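Long-range contact in phosphodiesterase (Pseudomonas aeruginosa, PDB 4G75), which is a colicin M-like bacteriocin that binds magnesium and probably kills rival bacteria by degrading a peptidoglycan precursor: residues A[216-221]-A[234-239]. Numbering follows the deposited sequence. Where two conformers were deposited one is given.
Sequences LRIVGI and GEIRAY. With EDO (1,2-ethanediol), chain C.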
loop_
_atom_site.group_PDB
_atom_site.type_symbol
_atom_site.label_atom_id
_atom_site.label_comp_id
_atom_site.label_asym_id
_atom_site.label_seq_id
_atom_site.Cartn_x
_atom_site.Cartn_y
_atom_site.Cartn_z
ATOM N N LEU A 216 11.422 -4.313 -13.755
ATOM C CA LEU A 216 12.541 -3.403 -13.562
ATOM C C LEU A 216 13.263 -3.181 -14.881
ATOM O O LEU A 216 13.159 -3.993 -15.808
ATOM C CB LEU A 216 13.527 -3.950 -12.523
ATOM C CG LEU A 216 13.002 -4.201 -11.106
ATOM C CD1 LEU A 216 14.132 -4.728 -10.229
ATOM C CD2 LEU A 216 12.406 -2.924 -10.523
ATOM N N ARG A 217 13.980 -2.068 -14.956
ATOM C CA ARG A 217 14.873 -1.796 -16.074
ATOM C C ARG A 217 16.262 -1.529 -15.530
ATOM O O ARG A 217 16.447 -0.650 -14.679
ATOM C CB ARG A 217 14.386 -0.575 -16.854
ATOM C CG ARG A 217 15.148 -0.341 -18.146
ATOM C CD ARG A 217 14.604 0.865 -18.890
ATOM N NE ARG A 217 15.214 0.987 -20.207
ATOM C CZ ARG A 217 14.813 1.842 -21.141
ATOM N NH1 ARG A 217 13.794 2.656 -20.903
ATOM N NH2 ARG A 217 15.430 1.882 -22.317
ATOM N N ILE A 218 17.235 -2.294 -16.016
ATOM C CA ILE A 218 18.623 -2.148 -15.599
ATOM C C ILE A 218 19.384 -1.483 -16.728
ATOM O O ILE A 218 19.493 -2.039 -17.824
ATOM C CB ILE A 218 19.263 -3.503 -15.258
ATOM C CG1 ILE A 218 18.691 -4.045 -13.945
ATOM C CG2 ILE A 218 20.780 -3.356 -15.081
ATOM C CD1 ILE A 218 17.282 -4.529 -14.032
ATOM N N VAL A 219 19.907 -0.292 -16.463
ATOM C CA VAL A 219 20.579 0.482 -17.500
ATOM C C VAL A 219 21.881 1.085 -16.988
ATOM O O VAL A 219 21.935 1.639 -15.894
ATOM C CB VAL A 219 19.669 1.604 -18.040
ATOM C CG1 VAL A 219 19.277 2.555 -16.921
ATOM C CG2 VAL A 219 20.354 2.351 -19.174
ATOM N N GLY A 220 22.935 0.971 -17.784
ATOM C CA GLY A 220 24.224 1.490 -17.387
ATOM C C GLY A 220 25.338 1.127 -18.333
ATOM O O GLY A 220 25.111 0.765 -19.488
ATOM N N ILE A 221 26.558 1.228 -17.827
ATOM C CA ILE A 221 27.730 0.966 -18.641
ATOM C C ILE A 221 28.529 -0.160 -18.016
ATOM O O ILE A 221 28.881 -0.101 -16.844
ATOM C CB ILE A 221 28.622 2.209 -18.728
ATOM C CG1 ILE A 221 27.860 3.359 -19.391
ATOM C CG2 ILE A 221 29.895 1.892 -19.493
ATOM C CD1 ILE A 221 28.688 4.605 -19.584
ATOM N N GLY A 234 25.446 1.951 -13.153
ATOM C CA GLY A 234 24.206 2.352 -13.777
ATOM C C GLY A 234 23.125 2.487 -12.741
ATOM O O GLY A 234 23.386 2.895 -11.611
ATOM N N GLU A 235 21.907 2.142 -13.123
ATOM C CA GLU A 235 20.794 2.272 -12.198
ATOM C C GLU A 235 19.671 1.312 -12.528
ATOM O O GLU A 235 19.603 0.741 -13.622
ATOM C CB GLU A 235 20.281 3.712 -12.174
ATOM C CG GLU A 235 19.722 4.191 -13.487
ATOM C CD GLU A 235 19.460 5.685 -13.495
ATOM O OE1 GLU A 235 20.125 6.417 -12.736
ATOM O OE2 GLU A 235 18.587 6.125 -14.264
ATOM N N ILE A 236 18.800 1.132 -11.550
ATOM C CA ILE A 236 17.591 0.353 -11.699
ATOM C C ILE A 236 16.412 1.319 -11.707
ATOM O O ILE A 236 16.293 2.172 -10.822
ATOM C CB ILE A 236 17.429 -0.625 -10.508
ATOM C CG1 ILE A 236 18.535 -1.688 -10.544
ATOM C CG2 ILE A 236 16.056 -1.277 -10.521
ATOM C CD1 ILE A 236 18.501 -2.641 -9.379
ATOM N N ARG A 237 15.574 1.216 -12.733
ATOM C CA ARG A 237 14.314 1.940 -12.774
ATOM C C ARG A 237 13.165 0.942 -12.847
ATOM O O ARG A 237 13.386 -0.263 -12.882
ATOM C CB ARG A 237 14.281 2.908 -13.959
ATOM C CG ARG A 237 15.465 3.866 -13.980
ATOM C CD ARG A 237 15.151 5.144 -14.743
ATOM N NE ARG A 237 15.010 4.914 -16.177
ATOM C CZ ARG A 237 16.027 4.919 -17.031
ATOM N NH1 ARG A 237 17.260 5.131 -16.590
ATOM N NH2 ARG A 237 15.812 4.702 -18.322
ATOM N N ALA A 238 11.937 1.447 -12.859
ATOM C CA ALA A 238 10.785 0.559 -12.889
ATOM C C ALA A 238 9.695 1.122 -13.775
ATOM O O ALA A 238 9.433 2.328 -13.760
ATOM C CB ALA A 238 10.245 0.334 -11.481
ATOM N N TYR A 239 9.045 0.235 -14.520
ATOM C CA TYR A 239 7.916 0.629 -15.351
ATOM C C TYR A 239 6.633 0.797 -14.538
ATOM O O TYR A 239 6.468 0.190 -13.475
ATOM C CB TYR A 239 7.685 -0.397 -16.464
ATOM C CG TYR A 239 8.831 -0.513 -17.448
ATOM C CD1 TYR A 239 8.877 0.277 -18.591
ATOM C CD2 TYR A 239 9.865 -1.412 -17.233
ATOM C CE1 TYR A 239 9.919 0.173 -19.494
ATOM C CE2 TYR A 239 10.922 -1.523 -18.134
ATOM C CZ TYR A 239 10.941 -0.726 -19.261
ATOM O OH TYR A 239 11.981 -0.831 -20.170
HETATM C C1 EDO C . 11.523 2.389 -17.316
HETATM O O1 EDO C . 11.937 2.929 -18.575
HETATM C C2 EDO C . 11.038 3.544 -16.451
HETATM O O2 EDO C . 12.094 4.508 -16.366
#
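The guanidinium of Arg217 has Arg237 NH2 over one face, a contact between like charges with no hydrogen bond, and at its edge Arg217 NH1 donates to O1 of a bound ethanediol. The Arg237 group, bent at chi3 (-69°) and turned 57° from it, has in the conformer given ethanediol O2 at its own edge, bonded to NE, and Glu235 there too: Arg237 NH1 reaches Glu235 OE2 at 2.9 Å, a salt bridge along the strand that uses the anti lone pair of the oxygen. Ethanediol C1 lies 3.5 Å above the Tyr239 ring, displaced toward the rim, while Leu216 O lies at the ring edge, near its plane. The Tyr239 hydroxyl sits 3.4 Å from CD of the extended Arg217 chain and hydrogen-bonds to Asn195 on strand 188-199; the Tyr239 side chain is about 10 Å from the magnesium ion.

Beneath these groups, Arg217 with Arg237 and Val219 with Glu235 form the hydrogen-bonded pairs of an antiparallel hairpin. On the opposite face of the sheet Ile236 packs against Leu216 and Ile218, its CG2 4.0 Å from Leu216 CD1. Further along, Gly220 and Gly234 bring their CA atoms to 3.7 Å.

The ethanediol, probably from the crystallisation liquor, links the two arginines through one hydroxyl each. Each arginine also has its own carboxylate, Glu235 for Arg237 and Asp193 on the neighbouring strand for Arg217 NH2, which would offset the like charges.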